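Long-range contact in OBody AM2EP06 (PDB 4GN4), which is an engineered OB-fold binding domain, an OBody built on a Pyrobaculum aerophilum scaffold, and binds another protein in the crystallised complex: residues I13-V24 against T93-E101. Residues are numbered along the deposited sequence; the frame is centred on the assembly and turned at random.
Sequences ITPNLHGSEVVV and TGVEIFPSE
Val95 presses its two methyls against the Ile13-Pro15 backbone, and Ile97, two residues further along the same strand, brings its tip against both Val22 and Val24. From CB onward Val95 is in contact at every atom. CB itself lies 4.1 Å from Ile13 CG2. CG1, turned opposite the carbonyl carbon of Val95 (chi1 -68°), meets the Thr14-Pro15 peptide, 3.3 Å from Pro15 N, a tight fit against a nitrogen that carries no hydrogen. CG2 lies 3.6 Å from Ile13 O and also meets Ile13 CG2, the two side chains crossing at about a right angle. A compact beta-branched residue suits this place because one arm fits the Thr14-Pro15 peptide and the other packs on Ile13. An alanine here would probably leave a gap beneath the Thr14-Pro15 peptide and deprive Ile13 CG2 of its nearest apolar partner across the contact. Just before Val95 comes Gly94, whose positive phi favours glycine, and the Pro15 ring lies against the Thr93 carbonyl, with CG 3.5 Å from Thr93 O. Nearby, a water donates to both Ile13 O and Thr93 O, joining the two loops. Ile97 needs its longer chain: extended at chi2 (176°), it carries CD1 to 3.9 Å from Val22 CG2 and tip to tip with Val24, a buried apolar cluster. At the far end polarity returns, where a second water joins Glu21 OE2, 2.7 Å away, to Ser100 OG. Ser100 and Glu101 form a classic beta bulge opposite Lys80, where the chain turns a corner. Strands 21-33 and 95-99 both pair antiparallel with strand 76-85, so this contact joins two of its partners through side chains and water within the curled OB-fold sheet, while Ile97 also touches Val51 of strand 51-56 and Ile13 packs on His8.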
ATOM      1  N   ILE A  13      16.944  12.908  -0.973  1.00 24.96           N
ATOM      2  CA  ILE A  13      15.548  13.103  -0.499  1.00 24.26           C
ATOM      3  C   ILE A  13      15.529  12.663   0.967  1.00 26.81           C
ATOM      4  O   ILE A  13      15.617  11.464   1.279  1.00 26.65           O
ATOM      5  CB  ILE A  13      14.465  12.346  -1.364  1.00 24.29           C
ATOM      6  CG1 ILE A  13      14.520  12.746  -2.875  1.00 23.33           C
ATOM      7  CG2 ILE A  13      13.042  12.652  -0.790  1.00 21.51           C
ATOM      8  CD1 ILE A  13      14.386  14.256  -3.197  1.00 22.83           C
ATOM      9  N   THR A  14      15.476  13.633   1.873  1.00 28.05           N
ATOM     10  CA  THR A  14      15.569  13.365   3.330  1.00 27.83           C
ATOM     11  C   THR A  14      14.368  14.014   4.029  1.00 27.62           C
ATOM     12  O   THR A  14      13.719  14.883   3.489  1.00 25.96           O
ATOM     13  CB  THR A  14      16.865  14.007   3.936  1.00 30.68           C
ATOM     14  OG1 THR A  14      16.723  15.438   3.824  1.00 30.39           O
ATOM     15  CG2 THR A  14      18.150  13.492   3.172  1.00 32.67           C
ATOM     16  N   PRO A  15      14.096  13.616   5.286  1.00 29.02           N
ATOM     17  CA  PRO A  15      12.940  14.179   5.985  1.00 29.53           C
ATOM     18  C   PRO A  15      13.019  15.702   6.100  1.00 31.57           C
ATOM     19  O   PRO A  15      11.978  16.385   6.223  1.00 32.65           O
ATOM     20  CB  PRO A  15      12.994  13.495   7.368  1.00 31.88           C
ATOM     21  CG  PRO A  15      13.752  12.168   7.077  1.00 33.69           C
ATOM     22  CD  PRO A  15      14.771  12.521   6.019  1.00 28.51           C
ATOM     23  N   ASN A  16      14.240  16.250   6.003  1.00 31.38           N
ATOM     24  CA  ASN A  16      14.443  17.706   6.194  1.00 33.15           C
ATOM     25  C   ASN A  16      13.928  18.499   4.981  1.00 32.69           C
ATOM     26  O   ASN A  16      13.758  19.722   5.061  1.00 33.32           O
ATOM     27  CB  ASN A  16      15.916  18.067   6.419  1.00 34.10           C
ATOM     28  CG  ASN A  16      16.057  19.414   7.039  1.00 39.33           C
ATOM     29  OD1 ASN A  16      15.307  19.745   7.985  1.00 40.93           O
ATOM     30  ND2 ASN A  16      17.015  20.216   6.565  1.00 39.64           N
ATOM     31  N   LEU A  17      13.659  17.773   3.891  1.00 30.22           N
ATOM     32  CA  LEU A  17      12.995  18.342   2.699  1.00 31.30           C
ATOM     33  C   LEU A  17      11.476  18.351   2.797  1.00 31.34           C
ATOM     34  O   LEU A  17      10.779  18.815   1.856  1.00 31.95           O
ATOM     35  CB  LEU A  17      13.432  17.566   1.407  1.00 27.39           C
ATOM     36  CG  LEU A  17      14.759  17.980   0.736  1.00 34.68           C
ATOM     37  CD1 LEU A  17      15.025  17.009  -0.518  1.00 30.91           C
ATOM     38  CD2 LEU A  17      14.747  19.458   0.283  1.00 35.19           C
ATOM     39  N   HIS A  18      10.918  17.847   3.912  1.00 30.66           N
ATOM     40  CA  HIS A  18       9.429  17.780   4.100  1.00 31.18           C
ATOM     41  C   HIS A  18       8.713  19.024   3.608  1.00 33.55           C
ATOM     42  O   HIS A  18       8.997  20.145   4.115  1.00 34.95           O
ATOM     43  CB  HIS A  18       9.080  17.627   5.618  1.00 30.46           C
ATOM     44  CG  HIS A  18       7.606  17.502   5.919  1.00 33.25           C
ATOM     45  ND1 HIS A  18       6.902  16.332   5.734  1.00 31.97           N
ATOM     46  CD2 HIS A  18       6.699  18.408   6.339  1.00 34.90           C
ATOM     47  CE1 HIS A  18       5.642  16.501   6.092  1.00 32.97           C
ATOM     48  NE2 HIS A  18       5.488  17.753   6.458  1.00 36.28           N
ATOM     49  N   GLY A  19       7.731  18.845   2.706  1.00 32.77           N
ATOM     50  CA  GLY A  19       6.902  19.965   2.204  1.00 34.92           C
ATOM     51  C   GLY A  19       7.490  20.632   0.943  1.00 34.00           C
ATOM     52  O   GLY A  19       6.839  21.438   0.321  1.00 37.27           O
ATOM     53  N   SER A  20       8.718  20.300   0.576  1.00 32.38           N
ATOM     54  CA  SER A  20       9.408  20.904  -0.584  1.00 33.06           C
ATOM     55  C   SER A  20       9.024  20.224  -1.886  1.00 31.96           C
ATOM     56  O   SER A  20       8.814  19.002  -1.910  1.00 28.27           O
ATOM     57  CB  SER A  20      10.902  20.683  -0.418  1.00 31.44           C
ATOM     58  OG  SER A  20      11.300  21.496   0.621  1.00 32.88           O
ATOM     59  N   GLU A  21       8.940  20.998  -2.981  1.00 31.76           N
ATOM     60  CA  GLU A  21       8.732  20.345  -4.276  1.00 29.91           C
ATOM     61  C   GLU A  21      10.102  19.920  -4.816  1.00 30.82           C
ATOM     62  O   GLU A  21      11.048  20.689  -4.818  1.00 31.05           O
ATOM     63  CB  GLU A  21       8.043  21.298  -5.253  1.00 33.54           C
ATOM     64  CG  GLU A  21       7.841  20.695  -6.591  1.00 35.39           C
ATOM     65  CD  GLU A  21       6.910  21.565  -7.376  1.00 44.30           C
ATOM     66  OE1 GLU A  21       7.373  22.618  -7.812  1.00 42.45           O
ATOM     67  OE2 GLU A  21       5.701  21.231  -7.504  1.00 46.00           O
ATOM     68  N   VAL A  22      10.162  18.705  -5.346  1.00 28.29           N
ATOM     69  CA  VAL A  22      11.403  18.132  -5.922  1.00 29.41           C
ATOM     70  C   VAL A  22      11.100  17.457  -7.228  1.00 28.68           C
ATOM     71  O   VAL A  22       9.942  17.157  -7.538  1.00 29.43           O
ATOM     72  CB  VAL A  22      12.068  17.125  -4.955  1.00 26.90           C
ATOM     73  CG1 VAL A  22      12.367  17.837  -3.610  1.00 27.85           C
ATOM     74  CG2 VAL A  22      11.204  15.824  -4.746  1.00 25.25           C
ATOM     75  N   VAL A  23      12.148  17.309  -8.054  1.00 29.60           N
ATOM     76  CA  VAL A  23      12.046  16.438  -9.205  1.00 27.96           C
ATOM     77  C   VAL A  23      13.113  15.375  -9.059  1.00 28.25           C
ATOM     78  O   VAL A  23      14.314  15.683  -8.945  1.00 29.30           O
ATOM     79  CB  VAL A  23      12.198  17.193 -10.509  1.00 30.49           C
ATOM     80  CG1 VAL A  23      12.143  16.184 -11.695  1.00 31.50           C
ATOM     81  CG2 VAL A  23      11.131  18.318 -10.615  1.00 30.94           C
ATOM     82  N   VAL A  24      12.703  14.108  -9.141  1.00 26.20           N
ATOM     83  CA  VAL A  24      13.737  13.024  -9.132  1.00 25.92           C
ATOM     84  C   VAL A  24      13.703  12.384 -10.501  1.00 26.23           C
ATOM     85  O   VAL A  24      12.654  12.434 -11.168  1.00 28.83           O
ATOM     86  CB  VAL A  24      13.440  11.958  -7.987  1.00 25.35           C
ATOM     87  CG1 VAL A  24      13.717  12.606  -6.586  1.00 25.98           C
ATOM     88  CG2 VAL A  24      11.964  11.422  -8.104  1.00 24.73           C
ATOM     89  N   THR A  93      15.236   5.627   6.405  1.00 52.53           N
ATOM     90  CA  THR A  93      15.194   6.834   5.489  1.00 49.67           C
ATOM     91  C   THR A  93      14.019   7.830   5.660  1.00 45.90           C
ATOM     92  O   THR A  93      14.223   9.064   5.563  1.00 45.52           O
ATOM     93  CB  THR A  93      15.173   6.432   3.989  1.00 47.29           C
ATOM     94  OG1 THR A  93      13.929   5.744   3.714  1.00 50.68           O
ATOM     95  CG2 THR A  93      16.391   5.565   3.612  1.00 51.35           C
ATOM     96  N   GLY A  94      12.803   7.307   5.875  1.00 42.68           N
ATOM     97  CA  GLY A  94      11.717   8.129   6.420  1.00 38.88           C
ATOM     98  C   GLY A  94      11.160   9.144   5.439  1.00 34.61           C
ATOM     99  O   GLY A  94      10.733  10.197   5.869  1.00 35.56           O
ATOM    100  N   VAL A  95      11.094   8.855   4.147  1.00 28.81           N
ATOM    101  CA  VAL A  95      10.480   9.841   3.215  1.00 26.55           C
ATOM    102  C   VAL A  95       9.618   9.124   2.140  1.00 26.28           C
ATOM    103  O   VAL A  95       9.842   7.953   1.784  1.00 25.10           O
ATOM    104  CB  VAL A  95      11.549  10.717   2.465  1.00 27.07           C
ATOM    105  CG1 VAL A  95      12.282  11.641   3.347  1.00 29.42           C
ATOM    106  CG2 VAL A  95      12.530   9.749   1.679  1.00 25.43           C
ATOM    107  N   GLU A  96       8.629   9.847   1.668  1.00 24.66           N
ATOM    108  CA  GLU A  96       7.900   9.496   0.453  1.00 26.10           C
ATOM    109  C   GLU A  96       7.666  10.756  -0.371  1.00 25.84           C
ATOM    110  O   GLU A  96       7.911  11.885   0.112  1.00 27.15           O
ATOM    111  CB  GLU A  96       6.595   8.710   0.767  1.00 27.19           C
ATOM    112  CG  GLU A  96       5.963   9.187   1.971  1.00 32.36           C
ATOM    113  CD  GLU A  96       4.818   8.330   2.600  1.00 33.84           C
ATOM    114  OE1 GLU A  96       4.899   7.152   3.046  1.00 33.38           O
ATOM    115  OE2 GLU A  96       3.842   9.018   2.844  1.00 29.79           O
ATOM    116  N   ILE A  97       7.231  10.581  -1.609  1.00 23.68           N
ATOM    117  CA  ILE A  97       6.979  11.687  -2.489  1.00 24.73           C
ATOM    118  C   ILE A  97       5.526  11.524  -2.953  1.00 26.23           C
ATOM    119  O   ILE A  97       5.093  10.467  -3.401  1.00 26.09           O
ATOM    120  CB  ILE A  97       7.920  11.697  -3.692  1.00 24.76           C
ATOM    121  CG1 ILE A  97       9.334  12.062  -3.236  1.00 22.96           C
ATOM    122  CG2 ILE A  97       7.381  12.739  -4.750  1.00 25.84           C
ATOM    123  CD1 ILE A  97      10.358  11.989  -4.453  1.00 24.83           C
ATOM    124  N   PHE A  98       4.759  12.602  -2.771  1.00 24.99           N
ATOM    125  CA  PHE A  98       3.393  12.660  -3.280  1.00 28.01           C
ATOM    126  C   PHE A  98       3.479  13.387  -4.648  1.00 27.66           C
ATOM    127  O   PHE A  98       3.735  14.598  -4.670  1.00 26.89           O
ATOM    128  CB  PHE A  98       2.576  13.536  -2.315  1.00 28.87           C
ATOM    129  CG  PHE A  98       2.411  12.931  -0.916  1.00 34.22           C
ATOM    130  CD1 PHE A  98       2.487  11.573  -0.758  1.00 30.61           C
ATOM    131  CD2 PHE A  98       2.154  13.762   0.234  1.00 40.50           C
ATOM    132  CE1 PHE A  98       2.298  10.957   0.497  1.00 37.17           C
ATOM    133  CE2 PHE A  98       1.937  13.165   1.531  1.00 43.52           C
ATOM    134  CZ  PHE A  98       2.025  11.741   1.647  1.00 41.23           C
ATOM    135  N   PRO A  99       3.211  12.671  -5.758  1.00 28.52           N
ATOM    136  CA  PRO A  99       3.549  13.184  -7.106  1.00 27.40           C
ATOM    137  C   PRO A  99       2.504  14.147  -7.648  1.00 28.63           C
ATOM    138  O   PRO A  99       1.312  14.012  -7.380  1.00 28.07           O
ATOM    139  CB  PRO A  99       3.566  11.910  -7.974  1.00 27.23           C
ATOM    140  CG  PRO A  99       2.531  10.986  -7.302  1.00 27.94           C
ATOM    141  CD  PRO A  99       2.748  11.260  -5.811  1.00 29.13           C
ATOM    142  N   SER A 100       2.987  15.150  -8.377  1.00 29.77           N
ATOM    143  CA  SER A 100       2.103  15.977  -9.174  1.00 32.09           C
ATOM    144  C   SER A 100       2.320  15.684 -10.665  1.00 31.64           C
ATOM    145  O   SER A 100       1.446  15.978 -11.472  1.00 34.78           O
ATOM    146  CB  SER A 100       2.312  17.470  -8.854  1.00 32.78           C
ATOM    147  OG  SER A 100       3.605  17.829  -9.316  1.00 32.75           O
ATOM    148  N   GLU A 101       3.440  15.083 -11.039  1.00 31.32           N
ATOM    149  CA  GLU A 101       3.730  14.782 -12.457  1.00 31.02           C
ATOM    150  C   GLU A 101       4.555  13.482 -12.529  1.00 31.40           C
ATOM    151  O   GLU A 101       5.518  13.257 -11.740  1.00 29.54           O
ATOM    152  CB  GLU A 101       4.546  15.925 -13.130  1.00 33.13           C
ATOM    153  CG  GLU A 101       3.923  17.327 -13.117  1.00 34.44           C
ATOM    154  CD  GLU A 101       4.874  18.362 -13.739  1.00 39.67           C
ATOM    155  OE1 GLU A 101       5.869  18.010 -14.425  1.00 43.90           O
ATOM    156  OE2 GLU A 101       4.638  19.534 -13.515  1.00 45.05           O
TER
HETATM  157  O   HOH W   1      15.970  10.190   3.688  0.78 26.65           O
HETATM  158  O   HOH W   2       4.523  18.924  -6.856  0.68  7.64           O